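Local structure of Phenylalanine/tyrosine ammonia-lyase (Rhodosporidium toruloides, 1Y2M) at residues I540-A551 and S632-R641; L555-A563 and L617-A628. The protein catalyses the non-oxidative deamination of L-phenylalanine and L-tyrosine to trans-cinnamic and p-coumaric acid, working as a homotetramer. All blocks are in the same frame, centred on the assembly; numbering follows the deposited sequence.

Contact 1 (I540-A551 and S632-R641); sequences IEFEFKKQFGPA and SAISLTRQVR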
# COMPACT_ATOMS: atom_id res chain seq x y z
N ILE B 540 -7.69 44.36 -0.52
CA ILE B 540 -8.69 45.18 0.21
C ILE B 540 -8.15 45.64 1.58
O ILE B 540 -8.25 46.81 1.95
CB ILE B 540 -10.03 44.41 0.38
CG1 ILE B 540 -10.72 44.34 -0.96
CG2 ILE B 540 -10.93 45.06 1.39
CD1 ILE B 540 -11.87 43.29 -1.01
N GLU B 541 -7.52 44.72 2.29
CA GLU B 541 -6.89 45.05 3.56
C GLU B 541 -5.84 46.14 3.38
O GLU B 541 -5.80 47.11 4.12
CB GLU B 541 -6.24 43.83 4.17
CG GLU B 541 -5.43 44.09 5.41
CD GLU B 541 -4.69 42.85 5.92
OE1 GLU B 541 -5.09 41.71 5.60
OE2 GLU B 541 -3.68 43.02 6.62
N PHE B 542 -5.01 45.99 2.36
CA PHE B 542 -3.99 47.00 2.07
C PHE B 542 -4.58 48.36 1.70
O PHE B 542 -4.10 49.40 2.19
CB PHE B 542 -3.08 46.53 0.96
CG PHE B 542 -2.01 45.55 1.40
CD1 PHE B 542 -2.06 44.91 2.63
CD2 PHE B 542 -0.95 45.28 0.56
CE1 PHE B 542 -1.06 43.98 3.01
CE2 PHE B 542 0.04 44.38 0.92
CZ PHE B 542 -0.02 43.73 2.14
N GLU B 543 -5.63 48.37 0.87
CA GLU B 543 -6.29 49.64 0.52
C GLU B 543 -6.90 50.31 1.73
O GLU B 543 -6.78 51.54 1.91
CB GLU B 543 -7.39 49.45 -0.53
CG GLU B 543 -6.84 49.02 -1.86
CD GLU B 543 -5.96 50.05 -2.49
OE1 GLU B 543 -6.42 51.19 -2.65
OE2 GLU B 543 -4.79 49.75 -2.77
N PHE B 544 -7.51 49.50 2.59
CA PHE B 544 -8.09 49.99 3.85
C PHE B 544 -7.01 50.64 4.74
O PHE B 544 -7.17 51.75 5.24
CB PHE B 544 -8.72 48.82 4.60
CG PHE B 544 -9.24 49.21 5.95
CD1 PHE B 544 -10.49 49.75 6.10
CD2 PHE B 544 -8.48 48.98 7.08
CE1 PHE B 544 -10.95 50.10 7.37
CE2 PHE B 544 -8.93 49.37 8.34
CZ PHE B 544 -10.18 49.91 8.47
N LYS B 545 -5.91 49.92 4.96
CA LYS B 545 -4.82 50.40 5.81
C LYS B 545 -4.25 51.74 5.29
O LYS B 545 -3.86 52.61 6.09
CB LYS B 545 -3.73 49.34 5.91
CG LYS B 545 -4.10 48.18 6.78
CD LYS B 545 -3.03 47.10 6.80
CE LYS B 545 -3.42 45.97 7.78
NZ LYS B 545 -2.32 44.97 7.94
N LYS B 546 -4.20 51.94 3.97
CA LYS B 546 -3.70 53.23 3.44
C LYS B 546 -4.50 54.37 3.99
O LYS B 546 -3.97 55.45 4.27
CB LYS B 546 -3.85 53.32 1.92
CG LYS B 546 -2.85 52.60 1.11
CD LYS B 546 -3.23 52.77 -0.37
CE LYS B 546 -2.18 52.16 -1.30
NZ LYS B 546 -2.70 52.02 -2.70
N GLN B 547 -5.81 54.15 4.07
CA GLN B 547 -6.70 55.21 4.54
C GLN B 547 -6.87 55.23 6.04
O GLN B 547 -7.04 56.27 6.65
CB GLN B 547 -8.06 55.03 3.91
CG GLN B 547 -8.07 55.53 2.49
CD GLN B 547 -9.46 55.84 2.08
OE1 GLN B 547 -10.08 56.84 2.52
NE2 GLN B 547 -9.99 54.98 1.25
N PHE B 548 -6.83 54.06 6.65
CA PHE B 548 -7.12 54.01 8.06
C PHE B 548 -5.98 54.45 8.98
O PHE B 548 -6.23 55.07 10.03
CB PHE B 548 -7.66 52.66 8.50
CG PHE B 548 -8.46 52.76 9.77
CD1 PHE B 548 -9.55 53.65 9.85
CD2 PHE B 548 -8.11 52.05 10.85
CE1 PHE B 548 -10.27 53.78 11.01
CE2 PHE B 548 -8.81 52.17 12.03
CZ PHE B 548 -9.90 53.03 12.12
N GLY B 549 -4.73 54.18 8.57
CA GLY B 549 -3.57 54.73 9.30
C GLY B 549 -3.67 56.21 9.63
O GLY B 549 -3.56 56.62 10.80
N PRO B 550 -3.85 57.06 8.61
CA PRO B 550 -4.10 58.47 8.83
C PRO B 550 -5.33 58.82 9.66
O PRO B 550 -5.32 59.79 10.44
CB PRO B 550 -4.24 59.01 7.40
CG PRO B 550 -3.40 58.10 6.60
CD PRO B 550 -3.66 56.76 7.18
N ALA B 551 -6.40 58.05 9.45
CA ALA B 551 -7.67 58.25 10.18
C ALA B 551 -7.48 58.08 11.70
O ALA B 551 -8.04 58.84 12.50
CB ALA B 551 -8.74 57.28 9.65
N SER B 632 -15.89 54.87 12.26
CA SER B 632 -15.04 55.28 11.15
C SER B 632 -14.48 54.06 10.42
O SER B 632 -14.47 53.99 9.19
CB SER B 632 -13.92 56.20 11.66
OG SER B 632 -12.98 56.49 10.63
N ALA B 633 -13.97 53.08 11.17
CA ALA B 633 -13.43 51.86 10.56
C ALA B 633 -14.50 51.03 9.83
O ALA B 633 -14.25 50.48 8.74
CB ALA B 633 -12.72 51.03 11.58
N ILE B 634 -15.69 50.98 10.41
CA ILE B 634 -16.79 50.26 9.81
C ILE B 634 -17.17 50.93 8.46
O ILE B 634 -17.28 50.25 7.42
CB ILE B 634 -17.99 50.22 10.78
CG1 ILE B 634 -17.62 49.33 12.00
CG2 ILE B 634 -19.25 49.68 10.06
CD1 ILE B 634 -18.48 49.48 13.22
N SER B 635 -17.35 52.24 8.47
CA SER B 635 -17.64 52.97 7.23
C SER B 635 -16.55 52.84 6.22
O SER B 635 -16.83 52.62 5.05
CB SER B 635 -17.87 54.46 7.47
OG SER B 635 -18.84 54.59 8.48
N LEU B 636 -15.31 53.01 6.64
CA LEU B 636 -14.22 52.91 5.68
C LEU B 636 -14.15 51.50 5.03
O LEU B 636 -13.93 51.36 3.84
CB LEU B 636 -12.91 53.25 6.36
CG LEU B 636 -11.62 53.24 5.53
CD1 LEU B 636 -11.74 54.11 4.27
CD2 LEU B 636 -10.47 53.75 6.38
N THR B 637 -14.34 50.46 5.84
CA THR B 637 -14.34 49.11 5.32
C THR B 637 -15.41 48.96 4.24
O THR B 637 -15.14 48.43 3.17
CB THR B 637 -14.61 48.09 6.45
OG1 THR B 637 -13.55 48.15 7.40
CG2 THR B 637 -14.69 46.69 5.90
N ARG B 638 -16.60 49.45 4.52
CA ARG B 638 -17.69 49.31 3.56
C ARG B 638 -17.33 50.04 2.27
O ARG B 638 -17.59 49.54 1.16
CB ARG B 638 -19.00 49.81 4.16
CG ARG B 638 -19.50 48.92 5.27
CD ARG B 638 -20.93 49.22 5.66
NE ARG B 638 -21.42 48.39 6.77
CZ ARG B 638 -21.91 48.85 7.91
NH1 ARG B 638 -22.03 50.15 8.13
NH2 ARG B 638 -22.33 47.98 8.82
N GLN B 639 -16.71 51.21 2.39
CA GLN B 639 -16.39 52.01 1.20
C GLN B 639 -15.29 51.38 0.36
O GLN B 639 -15.41 51.30 -0.88
CB GLN B 639 -16.16 53.50 1.50
CG GLN B 639 -14.91 53.96 2.16
CD GLN B 639 -14.95 55.52 2.44
OE1 GLN B 639 -15.99 56.08 2.83
NE2 GLN B 639 -13.82 56.19 2.22
N VAL B 640 -14.29 50.82 1.02
CA VAL B 640 -13.21 50.14 0.31
C VAL B 640 -13.73 48.87 -0.40
O VAL B 640 -13.36 48.59 -1.55
CB VAL B 640 -12.06 49.79 1.26
CG1 VAL B 640 -11.02 48.96 0.58
CG2 VAL B 640 -11.44 51.10 1.80
N ARG B 641 -14.59 48.13 0.27
CA ARG B 641 -15.23 47.01 -0.37
C ARG B 641 -16.05 47.45 -1.58
O ARG B 641 -15.94 46.85 -2.65
CB ARG B 641 -16.15 46.31 0.59
CG ARG B 641 -15.38 45.53 1.59
CD ARG B 641 -16.33 45.11 2.72
NE ARG B 641 -15.76 44.16 3.67
CZ ARG B 641 -16.42 43.73 4.74
NH1 ARG B 641 -17.64 44.15 4.99
NH2 ARG B 641 -15.88 42.82 5.51

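Contact 2 (L555-A563 and L617-A628); sequences LIDQHFGSA and LSLAAVNAWKVA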
# COMPACT_ATOMS: atom_id res chain seq x y z
N LEU B 555 -8.15 61.00 14.41
CA LEU B 555 -9.13 60.85 15.49
C LEU B 555 -8.47 61.02 16.85
O LEU B 555 -9.04 61.62 17.75
CB LEU B 555 -9.84 59.49 15.41
CG LEU B 555 -10.97 59.44 14.38
CD1 LEU B 555 -11.32 58.00 14.02
CD2 LEU B 555 -12.20 60.21 14.86
N ILE B 556 -7.27 60.47 17.00
CA ILE B 556 -6.47 60.68 18.22
C ILE B 556 -6.21 62.17 18.43
O ILE B 556 -6.30 62.69 19.55
CB ILE B 556 -5.15 59.88 18.15
CG1 ILE B 556 -5.38 58.41 18.51
CG2 ILE B 556 -4.09 60.47 19.05
CD1 ILE B 556 -4.13 57.56 18.39
N ASP B 557 -5.87 62.89 17.37
CA ASP B 557 -5.64 64.33 17.52
C ASP B 557 -6.89 65.08 17.90
O ASP B 557 -6.88 65.95 18.79
CB ASP B 557 -5.08 64.93 16.23
CG ASP B 557 -3.64 64.60 16.02
OD1 ASP B 557 -2.96 64.24 17.01
OD2 ASP B 557 -3.18 64.73 14.87
N GLN B 558 -7.98 64.75 17.22
CA GLN B 558 -9.23 65.40 17.46
C GLN B 558 -9.71 65.18 18.89
O GLN B 558 -10.16 66.13 19.55
CB GLN B 558 -10.27 64.90 16.48
CG GLN B 558 -11.65 65.50 16.65
CD GLN B 558 -12.69 64.91 15.70
OE1 GLN B 558 -12.47 63.85 15.09
NE2 GLN B 558 -13.84 65.59 15.58
N HIS B 559 -9.59 63.95 19.38
CA HIS B 559 -10.17 63.61 20.69
C HIS B 559 -9.26 63.95 21.85
O HIS B 559 -9.72 64.40 22.89
CB HIS B 559 -10.62 62.13 20.72
CG HIS B 559 -11.85 61.89 19.91
ND1 HIS B 559 -13.11 61.91 20.46
CD2 HIS B 559 -12.02 61.76 18.58
CE1 HIS B 559 -14.00 61.72 19.51
NE2 HIS B 559 -13.37 61.63 18.36
N PHE B 560 -7.96 63.72 21.67
CA PHE B 560 -7.01 63.76 22.76
C PHE B 560 -5.94 64.82 22.61
O PHE B 560 -5.19 65.04 23.55
CB PHE B 560 -6.30 62.42 22.86
CG PHE B 560 -7.23 61.22 22.97
CD1 PHE B 560 -8.42 61.27 23.70
CD2 PHE B 560 -6.89 60.04 22.34
CE1 PHE B 560 -9.24 60.14 23.79
CE2 PHE B 560 -7.70 58.94 22.44
CZ PHE B 560 -8.86 58.99 23.18
N GLY B 561 -5.87 65.49 21.47
CA GLY B 561 -4.76 66.42 21.23
C GLY B 561 -4.62 67.47 22.33
O GLY B 561 -3.51 67.77 22.79
N SER B 562 -5.73 68.04 22.78
CA SER B 562 -5.62 69.11 23.77
C SER B 562 -5.15 68.57 25.11
O SER B 562 -4.34 69.18 25.78
CB SER B 562 -6.91 69.93 23.88
OG SER B 562 -8.04 69.11 24.03
N ALA B 563 -5.64 67.40 25.50
CA ALA B 563 -5.19 66.77 26.73
C ALA B 563 -3.70 66.38 26.68
O ALA B 563 -3.08 66.21 27.72
CB ALA B 563 -6.06 65.59 27.06
N LEU B 617 -8.43 63.50 30.84
CA LEU B 617 -9.52 62.95 30.02
C LEU B 617 -10.53 62.20 30.85
O LEU B 617 -10.16 61.42 31.70
CB LEU B 617 -8.98 62.02 28.95
CG LEU B 617 -8.30 62.80 27.81
CD1 LEU B 617 -7.39 61.91 26.97
CD2 LEU B 617 -9.35 63.54 26.94
N SER B 618 -11.80 62.43 30.58
CA SER B 618 -12.83 61.63 31.21
C SER B 618 -13.02 60.27 30.54
O SER B 618 -12.70 60.07 29.35
CB SER B 618 -14.14 62.38 31.15
OG SER B 618 -14.63 62.39 29.83
N LEU B 619 -13.61 59.33 31.28
CA LEU B 619 -13.95 58.05 30.68
C LEU B 619 -14.91 58.27 29.53
O LEU B 619 -14.79 57.62 28.50
CB LEU B 619 -14.51 57.06 31.68
CG LEU B 619 -13.53 56.68 32.80
CD1 LEU B 619 -14.11 55.53 33.66
CD2 LEU B 619 -12.28 56.20 32.17
N ALA B 620 -15.81 59.25 29.67
CA ALA B 620 -16.77 59.53 28.60
C ALA B 620 -16.05 59.92 27.30
O ALA B 620 -16.45 59.54 26.20
CB ALA B 620 -17.74 60.62 29.02
N ALA B 621 -14.98 60.70 27.45
CA ALA B 621 -14.20 61.20 26.31
C ALA B 621 -13.43 60.09 25.63
O ALA B 621 -13.38 60.01 24.40
CB ALA B 621 -13.26 62.26 26.77
N VAL B 622 -12.84 59.20 26.43
CA VAL B 622 -12.17 58.03 25.87
C VAL B 622 -13.18 57.12 25.20
O VAL B 622 -12.93 56.62 24.10
CB VAL B 622 -11.32 57.27 26.91
CG1 VAL B 622 -10.67 56.11 26.25
CG2 VAL B 622 -10.26 58.20 27.45
N ASN B 623 -14.34 56.92 25.82
CA ASN B 623 -15.34 56.03 25.21
C ASN B 623 -15.85 56.62 23.89
O ASN B 623 -16.11 55.91 22.91
CB ASN B 623 -16.49 55.77 26.17
CG ASN B 623 -17.43 54.65 25.71
OD1 ASN B 623 -17.00 53.55 25.37
ND2 ASN B 623 -18.73 54.92 25.76
N ALA B 624 -15.98 57.94 23.86
CA ALA B 624 -16.42 58.66 22.64
C ALA B 624 -15.46 58.47 21.49
O ALA B 624 -15.88 58.25 20.36
CB ALA B 624 -16.60 60.12 22.93
N TRP B 625 -14.17 58.57 21.78
CA TRP B 625 -13.13 58.27 20.80
C TRP B 625 -13.28 56.84 20.27
O TRP B 625 -13.32 56.59 19.06
CB TRP B 625 -11.76 58.48 21.44
CG TRP B 625 -10.69 57.97 20.60
CD1 TRP B 625 -10.15 58.56 19.50
CD2 TRP B 625 -9.99 56.72 20.76
NE1 TRP B 625 -9.17 57.78 18.96
CE2 TRP B 625 -9.05 56.63 19.71
CE3 TRP B 625 -10.10 55.65 21.65
CZ2 TRP B 625 -8.21 55.56 19.57
CZ3 TRP B 625 -9.24 54.59 21.51
CH2 TRP B 625 -8.31 54.54 20.48
N LYS B 626 -13.39 55.90 21.20
CA LYS B 626 -13.58 54.49 20.87
C LYS B 626 -14.75 54.26 19.89
O LYS B 626 -14.64 53.55 18.90
CB LYS B 626 -13.78 53.69 22.18
CG LYS B 626 -14.06 52.20 21.98
CD LYS B 626 -15.53 51.89 21.79
CE LYS B 626 -15.80 50.39 21.89
NZ LYS B 626 -17.27 50.07 21.93
N VAL B 627 -15.88 54.87 20.20
CA VAL B 627 -17.07 54.70 19.38
C VAL B 627 -16.86 55.36 18.00
O VAL B 627 -17.14 54.76 16.94
CB VAL B 627 -18.32 55.21 20.10
CG1 VAL B 627 -19.49 55.23 19.15
CG2 VAL B 627 -18.65 54.31 21.30
N ALA B 628 -16.35 56.59 18.00
CA ALA B 628 -16.12 57.28 16.72
C ALA B 628 -15.11 56.53 15.88
O ALA B 628 -15.25 56.39 14.67
CB ALA B 628 -15.66 58.69 16.95
O HOH W 1 -13.89 62.33 23.04

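Contact 1 (I540-A551 and S632-R641)
Ser632 and Ala633 meet the ring of Phe548. Ser632 OG lies in the plane of that ring, at its edge, 3.9 Å from Phe548 CE1. The methyl of Ala633 comes closer, with CB 3.5 Å from Phe548 CZ. With CG trans to the backbone N (chi1 -179°), the branch point of Leu636 is carried toward helix 540-551, and its two methyls part from there. CD1 touches the amide end of Gln547, and CD2 sits 3.6 Å from Phe548 CD1. Leu636 CG itself lies 3.7 Å from Phe544 CE1. Thr637 gives its hydroxyl back to its own helix: OG1 donates to Ala633 O at 2.8 Å, on the other face of the carbonyl plane from Thr637 N. Phe544 CE1 reaches the two oxygens of this bond, and Ala633 O is at the ring edge. Gln639 brings its amide near that of Gln547, but no hydrogen bond forms. Val640 is a knob among Ile540, Glu543, Phe544 and Gln547, with CG1 3.8 Å from Glu543 CB. This is knob-into-hole packing of two helices at 133°, away from the active site. The carboxylate of Glu543 bends away to Lys546 and Tyr657. Trp597 of helix 593-611 packs against both phenylalanine rings. No hydrogen bond or salt bridge joins the two helices here. The contact therefore rests mainly on the fit of apolar groups, while Glu541 and Lys545 pair inside helix 540-551.

Contact 2 (L555-A563 and L617-A628)
Trp625 fits as a knob among Leu555, Ile556, His559 and Phe560. A first torsion of 170° turns the indole away from its own backbone N and across to helix 555-560. The CZ and CE2 end of the Phe560 ring comes over one indole face, CZ 3.3 Å from Trp625 CG. These two planes are 47° apart, an oblique meeting. His559 is turned differently. The indole edge points at the imidazole face in an offset edge-to-face pair, planes at 70°. Trp625 CA also sits over that face, 3.8 Å from the ring centroid, as a CH-pi contact. The three rings make an aromatic cluster. Ile556 runs alongside the indole, its CG1 3.9 Å from Trp625 NE1. Without the indole, as with an alanine here, a gap would probably open between Phe560 and Ile556, and the imidazole face would lose the edge that meets it. A water bridges the helices, 2.7 Å from His559 ND1, and donates to Ala621 O. Leu617 closes the end, with CD1 3.5 Å from Phe560 CD1. Helix 593-611 packs on Trp625 through Phe601, Ala604 and Val608, and helix 570-587 meets Ile556 and Phe560 through Leu573. Val622 also packs on Leu619 of the second subunit.

From the N terminus, the chain enters the region on the long helix 506-560. It passes first through 540-551 of contact 1 and then through 555-563 of contact 2. Helices 570-587 and 593-611 follow. The chain then returns at 617-628, where contact 2 closes a loop of 53 residues, and at 632-641, where contact 1 closes the outer one of 80. The inner loop thus lies wholly within the outer. Both contacts tie helix 506-560 to helix 619-646, which run roughly antiparallel. Their centres are 20 Å apart, with contact 2 farther from the chain centre. They meet where Ser632 CB packs 4.0 Å from Leu555 CD1.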